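Local structure of tonb-dependent siderophore receptor (Acinetobacter baumannii, 5FP1) at residues D54-T59 / D159-I164; L334-K339 / H347-G352; P235-S240 / G309-G314. The protein probably takes part in the first step of iron uptake as an outer-membrane receptor that binds iron-chelating siderophores, and may bind ferric enterobactin with micromolar affinity. All blocks are in the same frame, centred on the assembly; numbering follows the deposited sequence.

Contact 1 of 3, residues D54-T59 / D159-I164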
loop_
_atom_site.group_PDB
_atom_site.type_symbol
_atom_site.label_atom_id
_atom_site.label_comp_id
_atom_site.label_asym_id
_atom_site.label_seq_id
_atom_site.Cartn_x
_atom_site.Cartn_y
_atom_site.Cartn_z
ATOM N N ASP A 54 -12.479 0.446 15.420
ATOM C CA ASP A 54 -12.601 -0.787 16.150
ATOM C C ASP A 54 -11.252 -1.503 16.310
ATOM O O ASP A 54 -10.977 -2.121 17.358
ATOM C CB ASP A 54 -13.533 -1.736 15.411
ATOM C CG ASP A 54 -15.012 -1.468 15.685
ATOM O OD1 ASP A 54 -15.350 -0.483 16.389
ATOM O OD2 ASP A 54 -15.810 -2.258 15.137
ATOM N N THR A 55 -10.431 -1.481 15.252
ATOM C CA THR A 55 -9.177 -2.227 15.276
ATOM C C THR A 55 -8.014 -1.429 15.834
ATOM O O THR A 55 -7.014 -2.002 16.206
ATOM C CB THR A 55 -8.769 -2.704 13.859
ATOM O OG1 THR A 55 -8.721 -1.597 12.957
ATOM C CG2 THR A 55 -9.754 -3.741 13.357
ATOM N N LYS A 56 -8.178 -0.117 15.872
ATOM C CA LYS A 56 -7.141 0.865 16.206
ATOM C C LYS A 56 -5.879 0.637 15.374
ATOM O O LYS A 56 -4.764 0.728 15.902
ATOM C CB LYS A 56 -6.802 0.888 17.707
ATOM C CG LYS A 56 -6.282 2.243 18.195
ATOM C CD LYS A 56 -5.845 2.215 19.665
ATOM C CE LYS A 56 -5.079 3.480 20.059
ATOM N NZ LYS A 56 -5.920 4.706 19.941
ATOM N N VAL A 57 -6.055 0.332 14.085
ATOM C CA VAL A 57 -4.890 0.247 13.188
ATOM C C VAL A 57 -4.255 1.609 13.040
ATOM O O VAL A 57 -4.946 2.622 12.848
ATOM C CB VAL A 57 -5.201 -0.374 11.825
ATOM C CG1 VAL A 57 -5.449 -1.866 11.971
ATOM C CG2 VAL A 57 -6.373 0.320 11.157
ATOM N N THR A 58 -2.937 1.649 13.150
ATOM C CA THR A 58 -2.239 2.915 13.132
ATOM C C THR A 58 -1.456 3.173 11.843
ATOM O O THR A 58 -1.056 4.303 11.578
ATOM C CB THR A 58 -1.280 3.036 14.315
ATOM O OG1 THR A 58 -0.207 2.115 14.148
ATOM C CG2 THR A 58 -2.025 2.773 15.663
ATOM N N THR A 59 -1.248 2.132 11.051
ATOM C CA THR A 59 -0.548 2.273 9.775
ATOM C C THR A 59 -1.389 1.638 8.663
ATOM O O THR A 59 -2.179 0.714 8.900
ATOM C CB THR A 59 0.813 1.568 9.813
ATOM O OG1 THR A 59 0.617 0.158 9.948
ATOM C CG2 THR A 59 1.688 2.065 10.973
ATOM N N ASP A 159 4.838 -3.405 25.342
ATOM C CA ASP A 159 6.065 -3.123 24.569
ATOM C C ASP A 159 6.201 -1.650 24.224
ATOM O O ASP A 159 6.549 -1.273 23.098
ATOM C CB ASP A 159 6.146 -4.031 23.337
ATOM C CG ASP A 159 6.510 -5.466 23.704
ATOM O OD1 ASP A 159 7.402 -5.634 24.566
ATOM O OD2 ASP A 159 5.907 -6.436 23.180
ATOM N N ASN A 160 5.939 -0.820 25.238
ATOM C CA ASN A 160 6.208 0.615 25.218
ATOM C C ASN A 160 5.481 1.357 24.100
ATOM O O ASN A 160 6.015 2.268 23.499
ATOM C CB ASN A 160 7.709 0.883 25.159
ATOM C CG ASN A 160 8.399 0.504 26.465
ATOM O OD1 ASN A 160 7.906 0.821 27.545
ATOM N ND2 ASN A 160 9.511 -0.210 26.374
ATOM N N TYR A 161 4.244 0.964 23.875
ATOM C CA TYR A 161 3.326 1.705 23.003
ATOM C C TYR A 161 2.739 2.899 23.739
ATOM O O TYR A 161 2.203 2.755 24.842
ATOM C CB TYR A 161 2.237 0.737 22.594
ATOM C CG TYR A 161 1.137 1.228 21.686
ATOM C CD1 TYR A 161 0.169 2.123 22.144
ATOM C CD2 TYR A 161 1.005 0.731 20.393
ATOM C CE1 TYR A 161 -0.869 2.519 21.334
ATOM C CE2 TYR A 161 -0.034 1.124 19.574
ATOM C CZ TYR A 161 -0.980 2.009 20.051
ATOM O OH TYR A 161 -2.025 2.401 19.255
ATOM N N GLN A 162 2.863 4.082 23.145
ATOM C CA GLN A 162 2.128 5.269 23.605
ATOM C C GLN A 162 1.689 6.060 22.412
ATOM O O GLN A 162 2.491 6.315 21.518
ATOM C CB GLN A 162 3.022 6.164 24.484
ATOM C CG GLN A 162 3.611 5.445 25.688
ATOM C CD GLN A 162 4.782 6.207 26.287
ATOM O OE1 GLN A 162 4.772 7.431 26.338
ATOM N NE2 GLN A 162 5.804 5.485 26.728
ATOM N N ARG A 163 0.429 6.473 22.394
ATOM C CA ARG A 163 -0.109 7.201 21.254
ATOM C C ARG A 163 -1.125 8.231 21.714
ATOM O O ARG A 163 -2.018 7.913 22.499
ATOM C CB ARG A 163 -0.793 6.219 20.295
ATOM C CG ARG A 163 -1.284 6.847 19.000
ATOM C CD ARG A 163 -1.980 5.801 18.157
ATOM N NE ARG A 163 -2.526 6.322 16.903
ATOM C CZ ARG A 163 -1.839 6.464 15.768
ATOM N NH1 ARG A 163 -0.545 6.181 15.714
ATOM N NH2 ARG A 163 -2.443 6.919 14.682
ATOM N N ILE A 164 -0.983 9.450 21.238
ATOM C CA ILE A 164 -1.974 10.488 21.504
ATOM C C ILE A 164 -2.380 11.075 20.179
ATOM O O ILE A 164 -1.526 11.409 19.354
ATOM C CB ILE A 164 -1.372 11.607 22.393
ATOM C CG1 ILE A 164 -1.024 11.055 23.772
ATOM C CG2 ILE A 164 -2.352 12.769 22.541
ATOM C CD1 ILE A 164 -0.082 11.931 24.570
HETATM O O HOH W 1 -3.047 0.320 17.877
HETATM O O HOH W 2 -4.309 6.914 20.901
HETATM O O HOH W 3 -5.279 5.731 17.036
#
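Thr-58 lies against the guanidinium of Arg-163. These two residues give up the most surface here. The methyl CG2 of Thr-58 sits 3.5 Å above the guanidinium plane of Arg-163, displaced toward its rim. On the same group, Thr-58 CB is 3.5 Å from Arg-163 NH1. Arg-163 reaches this far because its chain is extended from CG to NE, with CG anti to the backbone N (chi1 -175°). Its charged end is fixed by a salt bridge from NH1 to Glu-110.

Lys-56 comes next. It is the first residue to leave helix 49-55, and its phi is positive. Lys-56 CE meets Tyr-161 OH at 3.3 Å, near the ring plane at the edge. Tyr-161 OH also touches Thr-58 CG2, at 3.6 Å, so it packs against both plug residues. A bend at the last lysine torsion (chi4 63°) turns NZ away from the phenol and toward the two waters that lead to Arg-163.

Water carries the polar links. One water donates to Lys-56 O at 2.6 Å and is also hydrogen-bonded to Tyr-161 OH. A second accepts from Lys-56 NZ and donates to Arg-163 O. A third accepts from both Lys-56 NZ and Arg-163 NE. Lys-56 NZ and Arg-163 NE are 4.8 Å apart, and the water oxygen between them probably eases the repulsion of like charges.

Segment 54-59 belongs to the plug and strand 161-171 to the barrel. A water-bridged interface between plug and barrel wall is characteristic of the TonB-dependent receptor fold, in which the plug fills the barrel.

Contact 2 of 3, residues L334-K339 / H347-G352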
loop_
_atom_site.group_PDB
_atom_site.type_symbol
_atom_site.label_atom_id
_atom_site.label_comp_id
_atom_site.label_asym_id
_atom_site.label_seq_id
_atom_site.Cartn_x
_atom_site.Cartn_y
_atom_site.Cartn_z
ATOM N N LEU A 334 -7.841 18.764 -13.228
ATOM C CA LEU A 334 -9.011 19.593 -13.552
ATOM C C LEU A 334 -10.098 18.634 -14.020
ATOM O O LEU A 334 -9.859 17.844 -14.931
ATOM C CB LEU A 334 -8.633 20.562 -14.678
ATOM C CG LEU A 334 -9.687 21.540 -15.203
ATOM C CD1 LEU A 334 -10.061 22.503 -14.093
ATOM C CD2 LEU A 334 -9.109 22.279 -16.390
ATOM N N ALA A 335 -11.242 18.631 -13.337
ATOM C CA ALA A 335 -12.294 17.657 -13.597
ATOM C C ALA A 335 -13.636 18.363 -13.666
ATOM O O ALA A 335 -13.990 19.131 -12.772
ATOM C CB ALA A 335 -12.361 16.615 -12.502
ATOM N N LEU A 336 -14.385 18.050 -14.709
ATOM C CA LEU A 336 -15.783 18.457 -14.813
ATOM C C LEU A 336 -16.648 17.235 -14.529
ATOM O O LEU A 336 -16.550 16.209 -15.223
ATOM C CB LEU A 336 -16.032 18.951 -16.233
ATOM C CG LEU A 336 -17.448 19.458 -16.529
ATOM C CD1 LEU A 336 -17.646 20.793 -15.851
ATOM C CD2 LEU A 336 -17.633 19.601 -18.029
ATOM N N THR A 337 -17.488 17.337 -13.505
ATOM C CA THR A 337 -18.307 16.232 -13.086
ATOM C C THR A 337 -19.780 16.618 -13.040
ATOM O O THR A 337 -20.137 17.795 -12.926
ATOM C CB THR A 337 -17.945 15.763 -11.664
ATOM O OG1 THR A 337 -17.976 16.884 -10.769
ATOM C CG2 THR A 337 -16.554 15.124 -11.630
ATOM N N GLY A 338 -20.638 15.613 -13.059
ATOM C CA GLY A 338 -22.040 15.852 -12.790
ATOM C C GLY A 338 -22.933 14.896 -13.532
ATOM O O GLY A 338 -22.552 13.755 -13.817
ATOM N N LYS A 339 -24.140 15.359 -13.832
ATOM C CA LYS A 339 -25.080 14.538 -14.577
ATOM C C LYS A 339 -25.855 15.347 -15.593
ATOM O O LYS A 339 -26.101 16.545 -15.408
ATOM C CB LYS A 339 -26.008 13.784 -13.637
ATOM C CG LYS A 339 -26.581 14.574 -12.498
ATOM C CD LYS A 339 -26.929 13.640 -11.346
ATOM C CE LYS A 339 -27.373 14.417 -10.115
ATOM N NZ LYS A 339 -28.778 14.898 -10.240
ATOM N N HIS A 347 -26.743 10.528 -18.076
ATOM C CA HIS A 347 -25.281 10.440 -17.994
ATOM C C HIS A 347 -24.783 10.882 -16.637
ATOM O O HIS A 347 -25.224 11.901 -16.102
ATOM C CB HIS A 347 -24.629 11.306 -19.043
ATOM C CG HIS A 347 -24.977 10.937 -20.441
ATOM N ND1 HIS A 347 -24.111 10.257 -21.268
ATOM C CD2 HIS A 347 -26.082 11.193 -21.181
ATOM C CE1 HIS A 347 -24.668 10.107 -22.457
ATOM N NE2 HIS A 347 -25.865 10.663 -22.427
ATOM N N ARG A 348 -23.920 10.066 -16.050
ATOM C CA ARG A 348 -23.193 10.422 -14.845
ATOM C C ARG A 348 -21.715 10.397 -15.200
ATOM O O ARG A 348 -21.183 9.348 -15.583
ATOM C CB ARG A 348 -23.524 9.460 -13.725
ATOM C CG ARG A 348 -24.932 9.675 -13.197
ATOM C CD ARG A 348 -25.346 8.597 -12.243
ATOM N NE ARG A 348 -25.388 7.272 -12.871
ATOM C CZ ARG A 348 -25.730 6.183 -12.198
ATOM N NH1 ARG A 348 -26.073 6.296 -10.918
ATOM N NH2 ARG A 348 -25.723 4.991 -12.776
ATOM N N PHE A 349 -21.075 11.560 -15.173
ATOM C CA PHE A 349 -19.777 11.688 -15.832
ATOM C C PHE A 349 -18.696 12.386 -15.006
ATOM O O PHE A 349 -18.966 13.104 -14.040
ATOM C CB PHE A 349 -19.936 12.424 -17.154
ATOM C CG PHE A 349 -20.342 13.862 -16.996
ATOM C CD1 PHE A 349 -19.391 14.848 -16.798
ATOM C CD2 PHE A 349 -21.679 14.234 -17.078
ATOM C CE1 PHE A 349 -19.757 16.179 -16.656
ATOM C CE2 PHE A 349 -22.047 15.560 -16.945
ATOM C CZ PHE A 349 -21.089 16.530 -16.723
ATOM N N ASN A 350 -17.475 12.164 -15.448
ATOM C CA ASN A 350 -16.305 12.846 -14.936
ATOM C C ASN A 350 -15.382 12.872 -16.119
ATOM O O ASN A 350 -14.980 11.812 -16.651
ATOM C CB ASN A 350 -15.716 12.102 -13.729
ATOM C CG ASN A 350 -14.509 12.812 -13.139
ATOM O OD1 ASN A 350 -13.789 13.502 -13.851
ATOM N ND2 ASN A 350 -14.294 12.653 -11.853
ATOM N N VAL A 351 -15.115 14.078 -16.612
ATOM C CA VAL A 351 -14.182 14.276 -17.701
ATOM C C VAL A 351 -13.124 15.279 -17.245
ATOM O O VAL A 351 -13.419 16.205 -16.491
ATOM C CB VAL A 351 -14.900 14.756 -18.978
ATOM C CG1 VAL A 351 -16.026 13.790 -19.326
ATOM C CG2 VAL A 351 -15.447 16.172 -18.811
ATOM N N GLY A 352 -11.886 15.089 -17.681
ATOM C CA GLY A 352 -10.792 15.858 -17.100
ATOM C C GLY A 352 -9.432 15.702 -17.685
ATOM O O GLY A 352 -9.227 15.022 -18.698
#
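Leu-336 and Val-351 form a hydrogen-bonded antiparallel pair, and Gly-338 and Phe-349 form the next one. In the first, Leu-336 N donates to Val-351 O at 2.7 Å, and Val-351 N returns a bond to Leu-336 O. In the second, Phe-349 N donates to Gly-338 O at 3.0 Å. The return bond from Gly-338 N to Phe-349 O is longer, 3.2 Å. CA-H...O contacts fill in between, among them Thr-337 CA to Phe-349 O.

Apolar contacts line the face of Leu-336, Phe-349 and Val-351. Phe-349 CG stands between its backbone N and carbonyl carbon (chi1 67°), which swings the ring over Gly-338. Gly-338 N lies 3.7 Å above the ring plane, offset toward the rim. Leu-336 O approaches the ring edge, and Leu-336 CG is 4.0 Å from Phe-349 CE1.

On the other face, Thr-337 and Asn-350 run side by side. Thr-337 CG2 packs 3.4 Å from Asn-350 ND2. Asn-350 OD1 bonds to Tyr-422 OH and ND2 to Ser-31 O.

The two faces of this barrel hairpin thus differ in chemistry. The Leu-336, Phe-349 and Val-351 side is apolar, consistent with a lipid-facing surface. The other carries polar groups, with partners on strand 405-428 and at Ser-31, consistent with the barrel interior.

Contact 3 of 3, residues P235-S240 / G309-G314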
loop_
_atom_site.group_PDB
_atom_site.type_symbol
_atom_site.label_atom_id
_atom_site.label_comp_id
_atom_site.label_asym_id
_atom_site.label_seq_id
_atom_site.Cartn_x
_atom_site.Cartn_y
_atom_site.Cartn_z
ATOM N N PRO A 235 15.985 -15.142 8.154
ATOM C CA PRO A 235 16.567 -15.673 6.909
ATOM C C PRO A 235 15.923 -16.996 6.505
ATOM O O PRO A 235 15.590 -17.793 7.379
ATOM C CB PRO A 235 18.030 -15.911 7.282
ATOM C CG PRO A 235 17.999 -16.170 8.763
ATOM C CD PRO A 235 16.884 -15.335 9.307
ATOM N N TYR A 236 15.794 -17.247 5.205
ATOM C CA TYR A 236 15.322 -18.564 4.735
ATOM C C TYR A 236 16.422 -19.591 5.013
ATOM O O TYR A 236 17.623 -19.309 4.802
ATOM C CB TYR A 236 15.103 -18.570 3.232
ATOM C CG TYR A 236 13.982 -17.662 2.729
ATOM C CD1 TYR A 236 12.659 -17.869 3.115
ATOM C CD2 TYR A 236 14.246 -16.626 1.854
ATOM C CE1 TYR A 236 11.635 -17.036 2.672
ATOM C CE2 TYR A 236 13.222 -15.825 1.373
ATOM C CZ TYR A 236 11.931 -16.022 1.790
ATOM O OH TYR A 236 10.942 -15.201 1.284
ATOM N N TRP A 237 16.019 -20.788 5.441
ATOM C CA TRP A 237 16.982 -21.858 5.633
ATOM C C TRP A 237 16.334 -23.226 5.535
ATOM O O TRP A 237 15.247 -23.460 6.073
ATOM C CB TRP A 237 17.709 -21.728 6.990
ATOM C CG TRP A 237 18.970 -22.574 7.062
ATOM C CD1 TRP A 237 19.164 -23.719 7.805
ATOM C CD2 TRP A 237 20.161 -22.387 6.300
ATOM N NE1 TRP A 237 20.425 -24.229 7.576
ATOM C CE2 TRP A 237 21.061 -23.437 6.660
ATOM C CE3 TRP A 237 20.586 -21.418 5.389
ATOM C CZ2 TRP A 237 22.313 -23.544 6.121
ATOM C CZ3 TRP A 237 21.847 -21.534 4.851
ATOM C CH2 TRP A 237 22.691 -22.609 5.209
ATOM N N ASP A 238 17.054 -24.116 4.859
ATOM C CA ASP A 238 16.686 -25.532 4.789
ATOM C C ASP A 238 17.877 -26.373 5.288
ATOM O O ASP A 238 18.898 -26.479 4.604
ATOM C CB ASP A 238 16.351 -25.892 3.367
ATOM C CG ASP A 238 15.953 -27.367 3.195
ATOM O OD1 ASP A 238 16.462 -28.216 3.937
ATOM O OD2 ASP A 238 15.159 -27.664 2.282
ATOM N N SER A 239 17.735 -26.927 6.486
ATOM C CA SER A 239 18.833 -27.627 7.173
ATOM C C SER A 239 19.230 -28.890 6.414
ATOM O O SER A 239 20.406 -29.212 6.323
ATOM C CB SER A 239 18.401 -28.029 8.584
ATOM O OG SER A 239 18.411 -26.931 9.453
ATOM N N SER A 240 18.243 -29.577 5.849
ATOM C CA SER A 240 18.487 -30.776 5.024
ATOM C C SER A 240 19.409 -30.496 3.862
ATOM O O SER A 240 20.311 -31.269 3.585
ATOM C CB SER A 240 17.173 -31.321 4.474
ATOM O OG SER A 240 16.344 -31.739 5.533
ATOM N N GLY A 309 25.154 -18.260 3.812
ATOM C CA GLY A 309 25.392 -19.594 4.361
ATOM C C GLY A 309 25.844 -19.603 5.826
ATOM O O GLY A 309 26.070 -20.652 6.393
ATOM N N ASN A 310 25.997 -18.437 6.445
ATOM C CA ASN A 310 26.461 -18.406 7.823
ATOM C C ASN A 310 25.438 -18.961 8.759
ATOM O O ASN A 310 25.788 -19.451 9.838
ATOM C CB ASN A 310 26.930 -17.006 8.273
ATOM C CG ASN A 310 27.979 -16.443 7.362
ATOM O OD1 ASN A 310 29.072 -16.996 7.215
ATOM N ND2 ASN A 310 27.648 -15.351 6.715
ATOM N N VAL A 311 24.184 -18.942 8.335
ATOM C CA VAL A 311 23.103 -19.496 9.129
ATOM C C VAL A 311 23.362 -20.978 9.507
ATOM O O VAL A 311 23.005 -21.415 10.588
ATOM C CB VAL A 311 21.758 -19.353 8.396
ATOM C CG1 VAL A 311 20.670 -20.172 9.055
ATOM C CG2 VAL A 311 21.363 -17.875 8.325
ATOM N N GLY A 312 23.948 -21.716 8.582
ATOM C CA GLY A 312 24.268 -23.122 8.780
ATOM C C GLY A 312 25.449 -23.324 9.716
ATOM O O GLY A 312 25.720 -24.459 10.116
ATOM N N LYS A 313 26.103 -22.223 10.103
ATOM C CA LYS A 313 27.142 -22.271 11.153
ATOM C C LYS A 313 26.766 -21.462 12.395
ATOM O O LYS A 313 27.599 -21.155 13.260
ATOM C CB LYS A 313 28.502 -21.915 10.556
ATOM C CG LYS A 313 28.685 -20.503 10.142
ATOM C CD LYS A 313 29.893 -20.365 9.215
ATOM C CE LYS A 313 30.373 -18.919 9.212
ATOM N NZ LYS A 313 31.464 -18.631 8.248
ATOM N N GLY A 314 25.468 -21.193 12.506
ATOM C CA GLY A 314 24.875 -20.548 13.665
ATOM C C GLY A 314 25.158 -19.050 13.785
ATOM O O GLY A 314 25.054 -18.484 14.872
#
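One face of the Trp-237 indole is packed against Val-311 and Gly-312. The methyl Val-311 CG1 stands 3.7 Å from the centroid of the five-membered ring of Trp-237, 22° off the ring normal, a CH-pi contact. Gly-312 N lies over the same face, 3.5 Å above the plane and offset toward the rim. Gly-312 CA comes within 3.3 Å of Trp-237 CZ2, so the backbone itself rests on the benzene half of the indole. Gly-309 CA approaches Trp-237 CZ3 obliquely, at 4.1 Å.

Trp-237 has its CG anti to the backbone N (chi1 -164°), which carries the indole out from strand 234-238 to the turn. Val-311 uses both branches. While CG1 goes to the indole, Val-311 CG2 turns to Pro-235 and meets its CG at 3.8 Å. The valine therefore bridges two residues on the same side of the strand.

The 3-10 turn at 310-312 presents Val-311 and Gly-312 to the ring. It is held by backbone bonds, including Gly-312 N to Gly-309 O at 3.2 Å. Asn-310 points away from the strand and bonds through ND2 to Asp-305 and Ser-381.

This is apolar packing between two loop regions of the barrel domain. Along the chain, strand 234-238 falls between barrel strands 215-226 and 264-279, and the turn joins 284-304 to 315-341. Long, structured loops of this kind are characteristic of the extracellular side of TonB-dependent receptors.

How the contacts relate
The three contacts are spread over the receptor and do not touch. Contact 1 comes first along the chain, then contact 3, then contact 2. Contacts 2 and 3 are farthest apart, about 58 Å between centres, on opposite sides of the chain's centre. Contact 1 is about 39 Å from contact 2 and 35 Å from contact 3, centre to centre. It joins the plug to the barrel wall, whereas the other two lie within the barrel domain. Strand 315-341 supplies one side of contact 2 and follows directly after the turn of contact 3. Strand 161-171 and the hairpin of contact 2 share the barrel wall. The contacts thus join plug to wall, strand to strand and loop to loop.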